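Local coordinates for protein 28 kDa product (Pseudomonas syringae pv. phaseolicola, PDB 1UKF) that acts as a papain-like cysteine protease of the C58 family, an avirulence protein essential during infection of bean and Arabidopsis that also cleaves itself, at residues 73-78 against 182-187; 111-114 against 119-122. All blocks are in the same frame, centred on the assembly; numbering follows the deposited sequence.

Contact 1: residues 73-78 against 182-187; sequences PFFTAS and NEFRVS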
loop_
_atom_site.group_PDB
_atom_site.type_symbol
_atom_site.label_atom_id
_atom_site.label_comp_id
_atom_site.label_asym_id
_atom_site.label_seq_id
_atom_site.Cartn_x
_atom_site.Cartn_y
_atom_site.Cartn_z
ATOM N N PRO A 73 5.682 5.324 16.261
ATOM C CA PRO A 73 5.561 6.498 15.391
ATOM C C PRO A 73 5.064 6.270 13.970
ATOM O O PRO A 73 4.303 7.082 13.449
ATOM C CB PRO A 73 6.963 7.108 15.429
ATOM C CG PRO A 73 7.849 5.923 15.673
ATOM C CD PRO A 73 7.075 5.157 16.719
ATOM N N PHE A 74 5.492 5.183 13.339
ATOM C CA PHE A 74 5.063 4.898 11.978
ATOM C C PHE A 74 3.611 4.435 11.933
ATOM O O PHE A 74 2.889 4.755 10.992
ATOM C CB PHE A 74 6.002 3.883 11.322
ATOM C CG PHE A 74 7.419 4.375 11.208
ATOM C CD1 PHE A 74 8.378 4.010 12.147
ATOM C CD2 PHE A 74 7.780 5.255 10.194
ATOM C CE1 PHE A 74 9.672 4.514 12.081
ATOM C CE2 PHE A 74 9.074 5.766 10.119
ATOM C CZ PHE A 74 10.022 5.395 11.066
ATOM N N PHE A 75 3.177 3.693 12.949
ATOM C CA PHE A 75 1.786 3.261 13.005
ATOM C C PHE A 75 0.938 4.513 13.193
ATOM O O PHE A 75 -0.136 4.641 12.617
ATOM C CB PHE A 75 1.546 2.307 14.183
ATOM C CG PHE A 75 1.959 0.883 13.918
ATOM C CD1 PHE A 75 1.606 -0.124 14.810
ATOM C CD2 PHE A 75 2.704 0.545 12.788
ATOM C CE1 PHE A 75 1.986 -1.444 14.586
ATOM C CE2 PHE A 75 3.090 -0.775 12.556
ATOM C CZ PHE A 75 2.729 -1.769 13.458
ATOM N N THR A 76 1.432 5.440 14.005
ATOM C CA THR A 76 0.719 6.682 14.265
ATOM C C THR A 76 0.600 7.525 12.996
ATOM O O THR A 76 -0.470 8.050 12.689
ATOM C CB THR A 76 1.433 7.492 15.366
ATOM O OG1 THR A 76 1.387 6.756 16.594
ATOM C CG2 THR A 76 0.767 8.849 15.562
ATOM N N ALA A 77 1.698 7.642 12.254
ATOM C CA ALA A 77 1.710 8.422 11.020
ATOM C C ALA A 77 0.793 7.819 9.954
ATOM O O ALA A 77 0.044 8.539 9.293
ATOM C CB ALA A 77 3.138 8.531 10.490
ATOM N N SER A 78 0.855 6.502 9.786
ATOM C CA SER A 78 0.017 5.832 8.801
ATOM C C SER A 78 -1.453 5.983 9.169
ATOM O O SER A 78 -2.309 6.154 8.298
ATOM C CB SER A 78 0.387 4.351 8.708
ATOM O OG SER A 78 1.669 4.196 8.132
ATOM N N ASN A 182 3.309 -4.488 7.326
ATOM C CA ASN A 182 2.350 -3.996 8.308
ATOM C C ASN A 182 1.041 -3.739 7.577
ATOM O O ASN A 182 1.029 -3.148 6.497
ATOM C CB ASN A 182 2.822 -2.694 8.953
ATOM C CG ASN A 182 4.166 -2.828 9.618
ATOM O OD1 ASN A 182 4.352 -3.648 10.518
ATOM N ND2 ASN A 182 5.116 -2.017 9.183
ATOM N N GLU A 183 -0.057 -4.183 8.170
ATOM C CA GLU A 183 -1.365 -4.010 7.563
ATOM C C GLU A 183 -2.204 -3.004 8.328
ATOM O O GLU A 183 -2.329 -3.092 9.549
ATOM C CB GLU A 183 -2.123 -5.339 7.538
ATOM C CG GLU A 183 -1.361 -6.505 6.944
ATOM C CD GLU A 183 -2.093 -7.818 7.143
ATOM O OE1 GLU A 183 -3.133 -7.822 7.834
ATOM O OE2 GLU A 183 -1.630 -8.846 6.615
ATOM N N PHE A 184 -2.770 -2.047 7.604
ATOM C CA PHE A 184 -3.649 -1.050 8.196
ATOM C C PHE A 184 -4.999 -1.241 7.520
ATOM O O PHE A 184 -5.215 -0.780 6.396
ATOM C CB PHE A 184 -3.116 0.364 7.956
ATOM C CG PHE A 184 -1.774 0.610 8.578
ATOM C CD1 PHE A 184 -0.602 0.370 7.864
ATOM C CD2 PHE A 184 -1.675 1.036 9.900
ATOM C CE1 PHE A 184 0.648 0.550 8.459
ATOM C CE2 PHE A 184 -0.431 1.215 10.502
ATOM C CZ PHE A 184 0.729 0.972 9.781
ATOM N N ARG A 185 -5.892 -1.951 8.202
ATOM C CA ARG A 185 -7.226 -2.231 7.684
ATOM C C ARG A 185 -8.106 -1.015 7.923
ATOM O O ARG A 185 -8.306 -0.598 9.064
ATOM C CB ARG A 185 -7.805 -3.455 8.387
ATOM C CG ARG A 185 -9.148 -3.907 7.854
ATOM C CD ARG A 185 -9.581 -5.174 8.562
ATOM N NE ARG A 185 -10.976 -5.509 8.300
ATOM C CZ ARG A 185 -11.598 -6.560 8.825
ATOM N NH1 ARG A 185 -10.944 -7.378 9.639
ATOM N NH2 ARG A 185 -12.873 -6.789 8.544
ATOM N N VAL A 186 -8.638 -0.454 6.842
ATOM C CA VAL A 186 -9.458 0.744 6.941
ATOM C C VAL A 186 -10.832 0.610 6.295
ATOM O O VAL A 186 -11.060 -0.263 5.459
ATOM C CB VAL A 186 -8.727 1.946 6.295
ATOM C CG1 VAL A 186 -7.330 2.077 6.888
ATOM C CG2 VAL A 186 -8.645 1.764 4.784
ATOM N N SER A 187 -11.740 1.490 6.704
ATOM C CA SER A 187 -13.095 1.527 6.172
ATOM C C SER A 187 -13.545 2.982 6.256
ATOM O O SER A 187 -13.083 3.728 7.120
ATOM C CB SER A 187 -14.028 0.644 7.001
ATOM O OG SER A 187 -14.229 1.190 8.291
#
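Phe184 reaches from strand 182-187 into the flank of helix 73-78 and is gripped there by Phe75 and Ser78, one helical turn apart. Its outer ring atoms do the touching. Phe184 CZ lies 3.6 Å from Phe75 CD2, and the edge of Phe184 is turned toward the face of Phe75. Their centroids are 5.5 Å apart and the planes stand at 90°, an offset edge-to-face (T-shaped) stack, not a parallel one. Ser78 comes from another direction. Its CB sits over one face of the Phe184 ring, displaced toward the rim, 3.7 Å from the centroid and 17° off the ring normal: a CH-pi contact. Phe184 is thus held both over a face and at its edge, and this wedging between Phe75 and Ser78, with Phe184 and Ser78 buried, is the tight part of the contact.

Toward Asn182 the packing becomes looser and more polar, and both Asn182 and Phe75 are partly exposed. Asn182 OD1 lies at the edge of the Phe75 ring, near its plane, 3.7 Å from CE2. The amide is turned steeply against that ring and makes its own hydrogen bonds within the sheet, ND2 with Ser123 OG and OD1 with Thr95 OG1, which fix its rotation. With CG anti to the carbonyl carbon, the Phe75 ring projects out from the helix to the strand, leaning back toward the helix N-terminus, where its CE2 meets Asn182.

The short segments run in nearly the same direction, 30° apart, with axes approaching to 10.3 Å. Such packing of a helix on the face of a central antiparallel sheet, through an aromatic side chain on the strand, belongs to the helix-sheet core of this papain-like fold.

Contact 2: residues 111-114 against 119-122; sequences HDVA and KHLL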
loop_
_atom_site.group_PDB
_atom_site.type_symbol
_atom_site.label_atom_id
_atom_site.label_comp_id
_atom_site.label_asym_id
_atom_site.label_seq_id
_atom_site.Cartn_x
_atom_site.Cartn_y
_atom_site.Cartn_z
ATOM N N HIS A 111 -4.773 -13.599 2.917
ATOM C CA HIS A 111 -5.899 -14.006 3.749
ATOM C C HIS A 111 -6.464 -12.800 4.489
ATOM O O HIS A 111 -7.668 -12.720 4.746
ATOM C CB HIS A 111 -5.463 -15.068 4.760
ATOM C CG HIS A 111 -6.545 -15.468 5.714
ATOM N ND1 HIS A 111 -7.704 -16.093 5.308
ATOM C CD2 HIS A 111 -6.646 -15.322 7.056
ATOM C CE1 HIS A 111 -8.473 -16.315 6.361
ATOM N NE2 HIS A 111 -7.854 -15.856 7.433
ATOM N N ASP A 112 -5.591 -11.855 4.824
ATOM C CA ASP A 112 -6.018 -10.661 5.543
ATOM C C ASP A 112 -6.604 -9.575 4.644
ATOM O O ASP A 112 -7.585 -8.929 5.011
ATOM C CB ASP A 112 -4.847 -10.042 6.321
ATOM C CG ASP A 112 -4.253 -10.984 7.350
ATOM O OD1 ASP A 112 -5.018 -11.724 8.000
ATOM O OD2 ASP A 112 -3.014 -10.963 7.522
ATOM N N VAL A 113 -6.014 -9.386 3.467
ATOM C CA VAL A 113 -6.445 -8.315 2.577
ATOM C C VAL A 113 -7.360 -8.667 1.417
ATOM O O VAL A 113 -8.090 -7.806 0.923
ATOM C CB VAL A 113 -5.212 -7.550 2.018
ATOM C CG1 VAL A 113 -4.301 -7.140 3.168
ATOM C CG2 VAL A 113 -4.454 -8.409 1.014
ATOM N N ALA A 114 -7.324 -9.920 0.976
ATOM C CA ALA A 114 -8.162 -10.344 -0.136
ATOM C C ALA A 114 -9.510 -10.884 0.331
ATOM O O ALA A 114 -9.852 -12.039 0.075
ATOM C CB ALA A 114 -7.434 -11.392 -0.969
ATOM N N LYS A 119 -10.262 -2.795 2.632
ATOM C CA LYS A 119 -9.316 -1.837 2.078
ATOM C C LYS A 119 -8.147 -1.758 3.041
ATOM O O LYS A 119 -8.337 -1.813 4.256
ATOM C CB LYS A 119 -9.953 -0.453 1.936
ATOM C CG LYS A 119 -10.929 -0.342 0.783
ATOM C CD LYS A 119 -11.304 1.107 0.519
ATOM C CE LYS A 119 -12.208 1.234 -0.699
ATOM N NZ LYS A 119 -13.532 0.601 -0.469
ATOM N N HIS A 120 -6.938 -1.637 2.506
ATOM C CA HIS A 120 -5.755 -1.557 3.355
ATOM C C HIS A 120 -4.683 -0.639 2.824
ATOM O O HIS A 120 -4.509 -0.485 1.615
ATOM C CB HIS A 120 -5.055 -2.916 3.497
ATOM C CG HIS A 120 -5.829 -3.946 4.249
ATOM N ND1 HIS A 120 -5.571 -4.270 5.564
ATOM C CD2 HIS A 120 -6.834 -4.760 3.851
ATOM C CE1 HIS A 120 -6.383 -5.242 5.940
ATOM N NE2 HIS A 120 -7.159 -5.556 4.920
ATOM N N LEU A 121 -3.964 -0.038 3.760
ATOM C CA LEU A 121 -2.776 0.732 3.442
ATOM C C LEU A 121 -1.783 -0.298 3.989
ATOM O O LEU A 121 -1.978 -0.818 5.093
ATOM C CB LEU A 121 -2.670 2.026 4.254
ATOM C CG LEU A 121 -1.333 2.758 4.069
ATOM C CD1 LEU A 121 -1.195 3.265 2.639
ATOM C CD2 LEU A 121 -1.259 3.918 5.049
ATOM N N LEU A 122 -0.755 -0.635 3.222
ATOM C CA LEU A 122 0.226 -1.611 3.677
ATOM C C LEU A 122 1.606 -0.986 3.666
ATOM O O LEU A 122 1.920 -0.173 2.801
ATOM C CB LEU A 122 0.239 -2.839 2.762
ATOM C CG LEU A 122 -1.064 -3.605 2.523
ATOM C CD1 LEU A 122 -0.828 -4.692 1.490
ATOM C CD2 LEU A 122 -1.567 -4.206 3.825
#
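Val113 and His120, which bury the most surface here, meet side chain to ring. The CG1 methyl of Val113 stands over the centre of the imidazole, 3.6 Å from its centroid and 12° off the ring normal, giving a CH-pi contact almost straight above the face. Its nearest ring atom is His120 CD2, at 3.5 Å. CG1 covers the face, while CB of Val113, 3.7 Å from the same CD2, lies beyond the rim on the CD2 side. With CG1 anti to the carbonyl carbon (chi1 -51°), this methyl is the branch presented to the strand.

The imidazole is also tied to the helix through one of its nitrogens, NE2, though loosely. His120 NE2 gives a weak hydrogen bond to the backbone carbonyl Asp112 O, 3.4 Å long and bent to 128° at the hydrogen. That carbonyl, close to the C-terminal end of the helix, accepts a second hydrogen bond from Arg118 NH1. Leu122, two residues along the strand from His120, adds the third side chain: its CD2 methyl lies 4.1 Å from Val113 CG1, extending the apolar patch beside the ring.

All the touching residues are buried. The end of helix 102-113 is thereby seated on strand 119-126, the next strand in the chain, after a short turn. Val113 also packs on Cys136 of strand 130-139 and on Ile164 of helix 160-173, while His120 touches Glu183 and Arg185 of strand 178-187, placing the contact between two neighbouring strands and a second helix.

Contacts 1 and 2 share one antiparallel sheet, in which strands 178-187 and 119-126 are neighbours, and their centres lie 11 Å apart. They use opposite faces: helix 73-84 covers the side carrying Phe184 and Leu121, helix 102-113 the side carrying His120 and Leu122. Between them, Phe184 N hydrogen-bonds to Leu121 O at 2.9 Å. Arg185 CB packs 3.3 Å from His120 CE1. Glu183 OE2 and Asp112 OD2 stand only 2.7 Å apart, a separation that suggests a shared proton, with Lys94 NZ salt-bridged to Asp112 OD2. The Cys18-His132-Asp147 active site is near but not touched: Ser78 is about 9 Å from Cys18, and Leu122 about 9 Å from His132 and Asp147, side chain to side chain.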